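Local coordinates for periplasmic binding protein (Agrobacterium tumefaciens str. B6, PDB 5L9G), which binds the opine mannopine in the periplasm, probably delivering it to an ABC transporter for import into the cell, at residues 31-40 with 281-289; 55-63 with 73-81. All blocks are in the same frame, centred on the assembly; numbering follows the deposited sequence.

How the contacts relate
Both contacts are largely buried, and both touch the mannopine, but they grip different parts of it. Contact 1 sets helix 30-48 against the irregular loop before strand 289-290, at the amide end of the ligand; no direct hydrogen bond joins its segments, and apolar and aromatic packing does the work. Contact 2, nested inside the chain loop that contact 1 closes, folds strand 76-80 against the end of strand 52-56 and the start of helix 61-69, at the sugar-derived end; it adds a Trp–Asp hydrogen bond to its aromatic packing. The two meet where Gln33 NE2 reaches Asp55 O and Trp32 NE1 reaches Gln78 OE1; the second of these joins two residues that touch the mannopine.

Contact 1: 31-40 with 281-289; sequences GWQEAQDKAL and DLPNSFATA. With MO0 (mannopine), chain C.
Phe286 lays its ring against the start of helix 30-48, with the CA of Trp32 over its face, 3.9 Å from the ring centroid, in a CH-pi contact. The side chain turns anti to its own backbone nitrogen (chi1 -169°), which carries the ring to the backbone of Gly31, where the lack of a side chain admits CD1 to within 3.6 Å of Gly31 C. Farther along the helix small residues keep the loop close: Ala35 CB meets Phe286 CB at 3.6 Å, and Ala39 CB lies 3.5 Å from Leu282 N. Leu282 fills the middle, its CD1 methyl meeting Leu40 CD1 at 3.8 Å and also touching Trp32 CZ3.

At the looser, more exposed end, Asp281 reaches the helix carbonyl of Ala39 through a water that donates to both Ala39 O and Asp281 OD2, and Asn284 ND2 bonds to Asp281 OD1 across a type I turn.

At the buried end mannopine CG sits over the indole of Trp32, 3.4 Å above its plane; on the opposite face Gln36 NE2 lies toward the rim, spending its N-H groups on Trp32 O and Ser27 OG. Thr288 OG1 donates to mannopine OE1 at 2.7 Å, and Trp32 NE1 is held by Gln78 OE1. Arg229 of helix 227-235 packs on both Trp32 and Phe286, and strand 115-128 lies against Trp32, Gln36 and Thr288.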
loop_
_atom_site.group_PDB
_atom_site.type_symbol
_atom_site.label_atom_id
_atom_site.label_comp_id
_atom_site.label_asym_id
_atom_site.label_seq_id
_atom_site.Cartn_x
_atom_site.Cartn_y
_atom_site.Cartn_z
ATOM N N GLY A 31 0.826 -10.652 -7.155
ATOM C CA GLY A 31 2.202 -10.898 -6.714
ATOM C C GLY A 31 2.436 -10.665 -5.226
ATOM O O GLY A 31 3.212 -11.394 -4.585
ATOM N N TRP A 32 1.776 -9.644 -4.677
ATOM C CA TRP A 32 1.890 -9.300 -3.259
ATOM C C TRP A 32 1.298 -10.396 -2.371
ATOM O O TRP A 32 1.947 -10.799 -1.400
ATOM C CB TRP A 32 1.269 -7.919 -2.986
ATOM C CG TRP A 32 1.059 -7.551 -1.534
ATOM C CD1 TRP A 32 -0.085 -7.048 -0.989
ATOM C CD2 TRP A 32 2.025 -7.612 -0.457
ATOM N NE1 TRP A 32 0.105 -6.774 0.349
ATOM C CE2 TRP A 32 1.391 -7.104 0.701
ATOM C CE3 TRP A 32 3.364 -8.047 -0.361
ATOM C CZ2 TRP A 32 2.034 -7.055 1.961
ATOM C CZ3 TRP A 32 3.995 -8.014 0.886
ATOM C CH2 TRP A 32 3.344 -7.501 2.024
ATOM N N GLN A 33 0.085 -10.907 -2.719
ATOM C CA GLN A 33 -0.553 -11.987 -1.944
ATOM C C GLN A 33 0.262 -13.262 -2.057
ATOM O O GLN A 33 0.427 -13.972 -1.057
ATOM C CB GLN A 33 -2.001 -12.217 -2.363
ATOM C CG GLN A 33 -2.709 -13.269 -1.478
ATOM C CD GLN A 33 -4.135 -12.923 -1.176
ATOM O OE1 GLN A 33 -4.537 -11.753 -1.248
ATOM N NE2 GLN A 33 -4.927 -13.934 -0.819
ATOM N N GLU A 34 0.797 -13.537 -3.262
ATOM C CA GLU A 34 1.642 -14.699 -3.510
ATOM C C GLU A 34 2.918 -14.652 -2.661
ATOM O O GLU A 34 3.302 -15.671 -2.082
ATOM C CB GLU A 34 1.942 -14.862 -5.014
ATOM C CG GLU A 34 0.693 -15.276 -5.780
ATOM C CD GLU A 34 0.746 -15.213 -7.298
ATOM O OE1 GLU A 34 1.861 -15.104 -7.859
ATOM O OE2 GLU A 34 -0.331 -15.305 -7.930
ATOM N N ALA A 35 3.533 -13.474 -2.539
ATOM C CA ALA A 35 4.732 -13.288 -1.717
ATOM C C ALA A 35 4.425 -13.563 -0.235
ATOM O O ALA A 35 5.186 -14.265 0.426
ATOM C CB ALA A 35 5.275 -11.887 -1.887
ATOM N N GLN A 36 3.303 -13.027 0.275
ATOM C CA GLN A 36 2.898 -13.247 1.666
ATOM C C GLN A 36 2.608 -14.730 1.900
ATOM O O GLN A 36 3.066 -15.293 2.885
ATOM C CB GLN A 36 1.660 -12.415 2.013
ATOM C CG GLN A 36 1.916 -10.930 2.054
ATOM C CD GLN A 36 0.608 -10.204 2.131
ATOM O OE1 GLN A 36 0.069 -9.988 3.206
ATOM N NE2 GLN A 36 0.059 -9.850 0.980
ATOM N N ASP A 37 1.892 -15.374 0.968
ATOM C CA ASP A 37 1.575 -16.788 1.110
ATOM C C ASP A 37 2.837 -17.661 1.158
ATOM O O ASP A 37 2.949 -18.524 2.040
ATOM C CB ASP A 37 0.620 -17.260 0.006
ATOM C CG ASP A 37 0.087 -18.657 0.243
ATOM O OD1 ASP A 37 -0.399 -18.924 1.365
ATOM O OD2 ASP A 37 0.215 -19.493 -0.660
ATOM N N LYS A 38 3.810 -17.383 0.270
ATOM C CA LYS A 38 5.041 -18.178 0.198
ATOM C C LYS A 38 5.986 -17.965 1.371
ATOM O O LYS A 38 6.492 -18.944 1.924
ATOM C CB LYS A 38 5.769 -17.945 -1.131
ATOM C CG LYS A 38 6.906 -18.923 -1.408
ATOM C CD LYS A 38 7.592 -18.656 -2.749
ATOM C CE LYS A 38 8.654 -19.695 -3.050
ATOM N NZ LYS A 38 8.069 -21.012 -3.436
ATOM N N ALA A 39 6.244 -16.707 1.719
ATOM C CA ALA A 39 7.188 -16.336 2.766
ATOM C C ALA A 39 6.649 -16.418 4.178
ATOM O O ALA A 39 7.420 -16.699 5.102
ATOM C CB ALA A 39 7.688 -14.931 2.510
ATOM N N LEU A 40 5.352 -16.118 4.364
ATOM C CA LEU A 40 4.757 -16.016 5.700
ATOM C C LEU A 40 3.696 -17.044 6.048
ATOM O O LEU A 40 3.870 -17.788 7.013
ATOM C CB LEU A 40 4.169 -14.598 5.897
ATOM C CG LEU A 40 5.032 -13.398 5.455
ATOM C CD1 LEU A 40 4.212 -12.096 5.476
ATOM C CD2 LEU A 40 6.275 -13.266 6.322
ATOM N N ASP A 281 12.206 -13.768 4.186
ATOM C CA ASP A 281 11.871 -14.318 2.864
ATOM C C ASP A 281 10.853 -13.512 2.073
ATOM O O ASP A 281 10.664 -13.774 0.878
ATOM C CB ASP A 281 11.390 -15.770 2.990
ATOM C CG ASP A 281 12.462 -16.690 3.516
ATOM O OD1 ASP A 281 13.588 -16.657 2.976
ATOM O OD2 ASP A 281 12.175 -17.444 4.467
ATOM N N LEU A 282 10.183 -12.546 2.721
ATOM C CA LEU A 282 9.165 -11.728 2.059
ATOM C C LEU A 282 9.629 -11.087 0.724
ATOM O O LEU A 282 8.853 -11.149 -0.244
ATOM C CB LEU A 282 8.613 -10.668 3.032
ATOM C CG LEU A 282 7.285 -10.025 2.662
ATOM C CD1 LEU A 282 6.194 -11.073 2.360
ATOM C CD2 LEU A 282 6.846 -9.034 3.763
ATOM N N PRO A 283 10.873 -10.544 0.594
ATOM C CA PRO A 283 11.266 -9.946 -0.694
ATOM C C PRO A 283 12.032 -10.875 -1.643
ATOM O O PRO A 283 12.664 -10.371 -2.576
ATOM C CB PRO A 283 12.153 -8.759 -0.270
ATOM C CG PRO A 283 12.565 -9.036 1.155
ATOM C CD PRO A 283 11.928 -10.320 1.609
ATOM N N ASN A 284 11.980 -12.208 -1.434
ATOM C CA ASN A 284 12.741 -13.175 -2.254
ATOM C C ASN A 284 12.553 -12.985 -3.766
ATOM O O ASN A 284 13.535 -13.023 -4.518
ATOM C CB ASN A 284 12.488 -14.606 -1.832
ATOM C CG ASN A 284 13.227 -14.943 -0.556
ATOM O OD1 ASN A 284 13.949 -14.105 0.010
ATOM N ND2 ASN A 284 13.039 -16.159 -0.056
ATOM N N SER A 285 11.330 -12.712 -4.194
ATOM C CA SER A 285 11.092 -12.426 -5.614
ATOM C C SER A 285 10.367 -11.091 -5.759
ATOM O O SER A 285 10.742 -10.282 -6.625
ATOM C CB SER A 285 10.319 -13.563 -6.281
ATOM O OG SER A 285 9.172 -13.911 -5.523
ATOM N N PHE A 286 9.352 -10.847 -4.898
ATOM C CA PHE A 286 8.534 -9.627 -4.929
ATOM C C PHE A 286 9.260 -8.437 -4.294
ATOM O O PHE A 286 9.822 -8.574 -3.217
ATOM C CB PHE A 286 7.165 -9.887 -4.281
ATOM C CG PHE A 286 6.147 -8.787 -4.488
ATOM C CD1 PHE A 286 5.423 -8.695 -5.677
ATOM C CD2 PHE A 286 5.894 -7.854 -3.487
ATOM C CE1 PHE A 286 4.468 -7.675 -5.857
ATOM C CE2 PHE A 286 4.940 -6.841 -3.670
ATOM C CZ PHE A 286 4.238 -6.759 -4.852
ATOM N N ALA A 287 9.244 -7.277 -4.968
ATOM C CA ALA A 287 9.939 -6.087 -4.503
ATOM C C ALA A 287 9.159 -5.395 -3.380
ATOM O O ALA A 287 8.308 -4.532 -3.621
ATOM C CB ALA A 287 10.218 -5.128 -5.654
ATOM N N THR A 288 9.424 -5.851 -2.151
ATOM C CA THR A 288 8.865 -5.273 -0.925
ATOM C C THR A 288 9.996 -5.173 0.109
ATOM O O THR A 288 11.115 -5.598 -0.186
ATOM C CB THR A 288 7.634 -6.053 -0.448
ATOM O OG1 THR A 288 7.045 -5.308 0.627
ATOM C CG2 THR A 288 7.982 -7.473 0.011
ATOM N N ALA A 289 9.714 -4.601 1.299
ATOM C CA ALA A 289 10.702 -4.459 2.364
ATOM C C ALA A 289 10.106 -5.013 3.649
ATOM O O ALA A 289 9.036 -4.565 4.028
ATOM C CB ALA A 289 11.066 -2.992 2.557
HETATM O OAB MO0 C . -6.283 -1.322 3.683
HETATM C CAF MO0 C . -6.922 -1.950 2.605
HETATM C CAG MO0 C . -6.152 -1.831 1.302
HETATM O OAC MO0 C . -6.514 -0.667 0.644
HETATM C CAH MO0 C . -4.661 -2.022 1.435
HETATM O OAM MO0 C . -4.352 -3.219 2.047
HETATM C CAI MO0 C . -3.860 -1.850 0.144
HETATM O OAD MO0 C . -4.232 -2.800 -0.808
HETATM C CAJ MO0 C . -2.379 -1.818 0.391
HETATM O OAE MO0 C . -2.078 -0.765 1.261
HETATM C CAK MO0 C . -1.518 -1.762 -0.880
HETATM N N MO0 C . -0.495 -2.814 -0.810
HETATM C CA MO0 C . 0.528 -2.691 -1.877
HETATM C C MO0 C . 0.268 -3.706 -2.964
HETATM O O MO0 C . -0.781 -4.384 -2.932
HETATM C CB MO0 C . 1.943 -2.800 -1.360
HETATM C CG MO0 C . 2.346 -4.225 -1.047
HETATM C CD MO0 C . 3.491 -4.321 -0.100
HETATM O OE1 MO0 C . 4.762 -4.569 -0.634
HETATM N NE2 MO0 C . 3.378 -4.207 1.132
HETATM O OXT MO0 C . 1.061 -3.839 -3.949
HETATM O O HOH W 1 9.691 -18.274 5.099
#

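Contact 2: 55-63 with 73-81; sequences DTFQNWAEA and TWDIIQIGI. With MO0 (mannopine), chain C.
The polar link is a hydrogen bond from Trp74 NE1 to Asp55 OD2, 2.8 Å long and nearly straight at 169°. The acceptor lies close to the indole plane, whereas the carboxylate stands almost upright to it and is met on its anti side, well out of the carboxylate plane. Asp55 OD1 takes the backbone N-H of Thr56, so each carboxylate oxygen has a donor.

Aromatic and apolar contacts bury the rest of the indole. Phe57 crosses it obliquely, with planes 42° apart and CB 3.4 Å from Trp74 CH2. With CG lodged between backbone nitrogen and carbonyl carbon (chi1 78°), the phenyl ring turns in over strand 76-80, where CZ approaches Gln78 O and Ile77 CB, and Ile79 CG2 lies at the ring edge. Ala63, small enough for the helix to come close, sets CB 3.8 Å from Ile77 CD1 and also touches Trp74 CZ3.

These pieces form a beta-alpha-beta crossover: strands 52-56 and 76-80 lie parallel, either side of strand 23-27, with helix 61-69 between them in sequence. A capping box leads into that helix: Asn59 OD1 accepts from Ala61 N, and Glu62 OE2 accepts from Asn59 N and also from Gln58 N.

Ligand contacts come from strand 76-80 and from the loop after strand 52-56. Gly80 N donates to mannopine OAB at 2.8 Å, Gln58 O accepts from mannopine OAC, and Gln78 NE2 gives a weak bond to mannopine OAM at 3.1 Å, while Gln78 OE1 is held by Ser27 OG.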
loop_
_atom_site.group_PDB
_atom_site.type_symbol
_atom_site.label_atom_id
_atom_site.label_comp_id
_atom_site.label_asym_id
_atom_site.label_seq_id
_atom_site.Cartn_x
_atom_site.Cartn_y
_atom_site.Cartn_z
ATOM N N ASP A 55 -8.415 -15.435 0.873
ATOM C CA ASP A 55 -9.424 -14.642 0.188
ATOM C C ASP A 55 -8.735 -13.350 -0.280
ATOM O O ASP A 55 -7.572 -13.114 0.076
ATOM C CB ASP A 55 -10.662 -14.370 1.045
ATOM C CG ASP A 55 -11.923 -14.065 0.240
ATOM O OD1 ASP A 55 -11.835 -14.009 -1.005
ATOM O OD2 ASP A 55 -13.007 -13.916 0.858
ATOM N N THR A 56 -9.403 -12.549 -1.121
ATOM C CA THR A 56 -8.810 -11.295 -1.612
ATOM C C THR A 56 -9.847 -10.193 -1.521
ATOM O O THR A 56 -11.053 -10.462 -1.631
ATOM C CB THR A 56 -8.260 -11.417 -3.064
ATOM O OG1 THR A 56 -9.359 -11.674 -3.931
ATOM C CG2 THR A 56 -7.182 -12.520 -3.237
ATOM N N PHE A 57 -9.379 -8.955 -1.308
ATOM C CA PHE A 57 -10.222 -7.766 -1.226
ATOM C C PHE A 57 -9.352 -6.537 -1.481
ATOM O O PHE A 57 -8.122 -6.597 -1.327
ATOM C CB PHE A 57 -10.926 -7.653 0.146
ATOM C CG PHE A 57 -10.069 -7.144 1.285
ATOM C CD1 PHE A 57 -9.076 -7.943 1.842
ATOM C CD2 PHE A 57 -10.230 -5.841 1.775
ATOM C CE1 PHE A 57 -8.263 -7.452 2.870
ATOM C CE2 PHE A 57 -9.437 -5.363 2.820
ATOM C CZ PHE A 57 -8.447 -6.166 3.350
ATOM N N GLN A 58 -9.990 -5.421 -1.835
ATOM C CA GLN A 58 -9.252 -4.189 -2.129
ATOM C C GLN A 58 -9.541 -3.067 -1.165
ATOM O O GLN A 58 -8.675 -2.221 -0.937
ATOM C CB GLN A 58 -9.526 -3.694 -3.564
ATOM C CG GLN A 58 -9.172 -4.670 -4.687
ATOM C CD GLN A 58 -7.722 -5.112 -4.637
ATOM O OE1 GLN A 58 -6.803 -4.310 -4.377
ATOM N NE2 GLN A 58 -7.500 -6.393 -4.861
ATOM N N ASN A 59 -10.781 -2.999 -0.655
ATOM C CA ASN A 59 -11.238 -1.882 0.180
ATOM C C ASN A 59 -11.578 -2.333 1.600
ATOM O O ASN A 59 -12.340 -3.282 1.752
ATOM C CB ASN A 59 -12.451 -1.233 -0.508
ATOM C CG ASN A 59 -12.850 0.128 0.004
ATOM O OD1 ASN A 59 -12.832 0.406 1.202
ATOM N ND2 ASN A 59 -13.269 0.997 -0.897
ATOM N N TRP A 60 -11.016 -1.652 2.640
ATOM C CA TRP A 60 -11.276 -1.961 4.062
ATOM C C TRP A 60 -12.788 -1.996 4.358
ATOM O O TRP A 60 -13.222 -2.712 5.266
ATOM C CB TRP A 60 -10.577 -0.944 4.988
ATOM C CG TRP A 60 -11.313 0.361 5.110
ATOM C CD1 TRP A 60 -11.250 1.416 4.250
ATOM C CD2 TRP A 60 -12.291 0.709 6.102
ATOM N NE1 TRP A 60 -12.104 2.416 4.664
ATOM C CE2 TRP A 60 -12.769 2.000 5.785
ATOM C CE3 TRP A 60 -12.848 0.032 7.203
ATOM C CZ2 TRP A 60 -13.742 2.650 6.558
ATOM C CZ3 TRP A 60 -13.812 0.678 7.970
ATOM C CH2 TRP A 60 -14.253 1.967 7.644
ATOM N N ALA A 61 -13.586 -1.203 3.596
ATOM C CA ALA A 61 -15.041 -1.144 3.758
ATOM C C ALA A 61 -15.730 -2.514 3.531
ATOM O O ALA A 61 -16.834 -2.731 4.032
ATOM C CB ALA A 61 -15.631 -0.070 2.855
ATOM N N GLU A 62 -15.049 -3.455 2.837
ATOM C CA GLU A 62 -15.557 -4.814 2.610
ATOM C C GLU A 62 -15.517 -5.592 3.940
ATOM O O GLU A 62 -16.421 -6.386 4.222
ATOM C CB GLU A 62 -14.738 -5.538 1.529
ATOM C CG GLU A 62 -14.753 -4.863 0.153
ATOM C CD GLU A 62 -13.912 -5.556 -0.911
ATOM O OE1 GLU A 62 -14.123 -6.780 -1.099
ATOM O OE2 GLU A 62 -13.012 -4.905 -1.506
ATOM N N ALA A 63 -14.490 -5.319 4.784
ATOM C CA ALA A 63 -14.378 -5.935 6.115
ATOM C C ALA A 63 -15.477 -5.350 7.013
ATOM O O ALA A 63 -16.075 -6.083 7.813
ATOM C CB ALA A 63 -13.005 -5.655 6.709
ATOM N N THR A 73 -16.705 -13.818 8.090
ATOM C CA THR A 73 -16.038 -15.028 7.589
ATOM C C THR A 73 -14.514 -14.876 7.603
ATOM O O THR A 73 -13.809 -15.868 7.726
ATOM C CB THR A 73 -16.583 -15.488 6.211
ATOM O OG1 THR A 73 -16.472 -14.435 5.255
ATOM C CG2 THR A 73 -18.022 -15.983 6.279
ATOM N N TRP A 74 -14.008 -13.638 7.501
ATOM C CA TRP A 74 -12.564 -13.366 7.511
ATOM C C TRP A 74 -12.012 -13.355 8.931
ATOM O O TRP A 74 -12.687 -12.884 9.852
ATOM C CB TRP A 74 -12.283 -12.002 6.869
ATOM C CG TRP A 74 -12.560 -11.918 5.396
ATOM C CD1 TRP A 74 -12.694 -12.954 4.517
ATOM C CD2 TRP A 74 -12.635 -10.717 4.621
ATOM N NE1 TRP A 74 -12.891 -12.469 3.246
ATOM C CE2 TRP A 74 -12.854 -11.099 3.279
ATOM C CE3 TRP A 74 -12.589 -9.346 4.940
ATOM C CZ2 TRP A 74 -13.017 -10.162 2.256
ATOM C CZ3 TRP A 74 -12.719 -8.418 3.918
ATOM C CH2 TRP A 74 -12.942 -8.828 2.597
ATOM N N ASP A 75 -10.793 -13.885 9.111
ATOM C CA ASP A 75 -10.131 -13.835 10.420
ATOM C C ASP A 75 -9.074 -12.736 10.391
ATOM O O ASP A 75 -9.224 -11.718 11.076
ATOM C CB ASP A 75 -9.506 -15.185 10.785
ATOM C CG ASP A 75 -10.544 -16.248 11.111
ATOM O OD1 ASP A 75 -11.366 -16.016 12.003
ATOM O OD2 ASP A 75 -10.591 -17.242 10.405
ATOM N N ILE A 76 -8.033 -12.921 9.568
ATOM C CA ILE A 76 -6.956 -11.936 9.399
ATOM C C ILE A 76 -7.154 -11.153 8.104
ATOM O O ILE A 76 -7.359 -11.741 7.036
ATOM C CB ILE A 76 -5.548 -12.614 9.440
ATOM C CG1 ILE A 76 -5.338 -13.416 10.750
ATOM C CG2 ILE A 76 -4.406 -11.578 9.180
ATOM C CD1 ILE A 76 -4.199 -14.425 10.717
ATOM N N ILE A 77 -7.019 -9.824 8.191
ATOM C CA ILE A 77 -7.062 -8.960 7.013
ATOM C C ILE A 77 -5.765 -8.187 6.922
ATOM O O ILE A 77 -5.258 -7.695 7.946
ATOM C CB ILE A 77 -8.301 -8.013 6.962
ATOM C CG1 ILE A 77 -8.461 -7.173 8.270
ATOM C CG2 ILE A 77 -9.570 -8.808 6.620
ATOM C CD1 ILE A 77 -9.512 -6.042 8.207
ATOM N N GLN A 78 -5.221 -8.098 5.700
ATOM C CA GLN A 78 -4.040 -7.280 5.470
ATOM C C GLN A 78 -4.585 -5.923 5.038
ATOM O O GLN A 78 -5.292 -5.829 4.035
ATOM C CB GLN A 78 -3.118 -7.890 4.405
ATOM C CG GLN A 78 -1.858 -7.066 4.170
ATOM C CD GLN A 78 -2.121 -6.000 3.130
ATOM O OE1 GLN A 78 -2.420 -6.314 1.978
ATOM N NE2 GLN A 78 -2.129 -4.740 3.533
ATOM N N ILE A 79 -4.280 -4.882 5.817
ATOM C CA ILE A 79 -4.709 -3.515 5.520
ATOM C C ILE A 79 -3.522 -2.557 5.487
ATOM O O ILE A 79 -2.423 -2.911 5.934
ATOM C CB ILE A 79 -5.815 -3.028 6.525
ATOM C CG1 ILE A 79 -5.307 -3.032 7.995
ATOM C CG2 ILE A 79 -7.129 -3.832 6.341
ATOM C CD1 ILE A 79 -6.190 -2.216 9.018
ATOM N N GLY A 80 -3.753 -1.347 4.975
ATOM C CA GLY A 80 -2.737 -0.302 4.981
ATOM C C GLY A 80 -2.787 0.407 6.330
ATOM O O GLY A 80 -3.864 0.535 6.936
ATOM N N ILE A 81 -1.624 0.854 6.826
ATOM C CA ILE A 81 -1.521 1.545 8.121
ATOM C C ILE A 81 -2.483 2.739 8.235
ATOM O O ILE A 81 -2.929 3.053 9.344
ATOM C CB ILE A 81 -0.044 1.954 8.422
ATOM C CG1 ILE A 81 0.160 2.321 9.916
ATOM C CG2 ILE A 81 0.459 3.059 7.462
ATOM C CD1 ILE A 81 1.623 2.551 10.382
HETATM O OAB MO0 C . -6.283 -1.322 3.683
HETATM C CAF MO0 C . -6.922 -1.950 2.605
HETATM C CAG MO0 C . -6.152 -1.831 1.302
HETATM O OAC MO0 C . -6.514 -0.667 0.644
HETATM C CAH MO0 C . -4.661 -2.022 1.435
HETATM O OAM MO0 C . -4.352 -3.219 2.047
HETATM C CAI MO0 C . -3.860 -1.850 0.144
HETATM O OAD MO0 C . -4.232 -2.800 -0.808
HETATM C CAJ MO0 C . -2.379 -1.818 0.391
HETATM O OAE MO0 C . -2.078 -0.765 1.261
HETATM C CAK MO0 C . -1.518 -1.762 -0.880
HETATM N N MO0 C . -0.495 -2.814 -0.810
HETATM C CA MO0 C . 0.528 -2.691 -1.877
HETATM C C MO0 C . 0.268 -3.706 -2.964
HETATM O O MO0 C . -0.781 -4.384 -2.932
HETATM C CB MO0 C . 1.943 -2.800 -1.360
HETATM C CG MO0 C . 2.346 -4.225 -1.047
HETATM C CD MO0 C . 3.491 -4.321 -0.100
HETATM O OE1 MO0 C . 4.762 -4.569 -0.634
HETATM N NE2 MO0 C . 3.378 -4.207 1.132
HETATM O OXT MO0 C . 1.061 -3.839 -3.949
#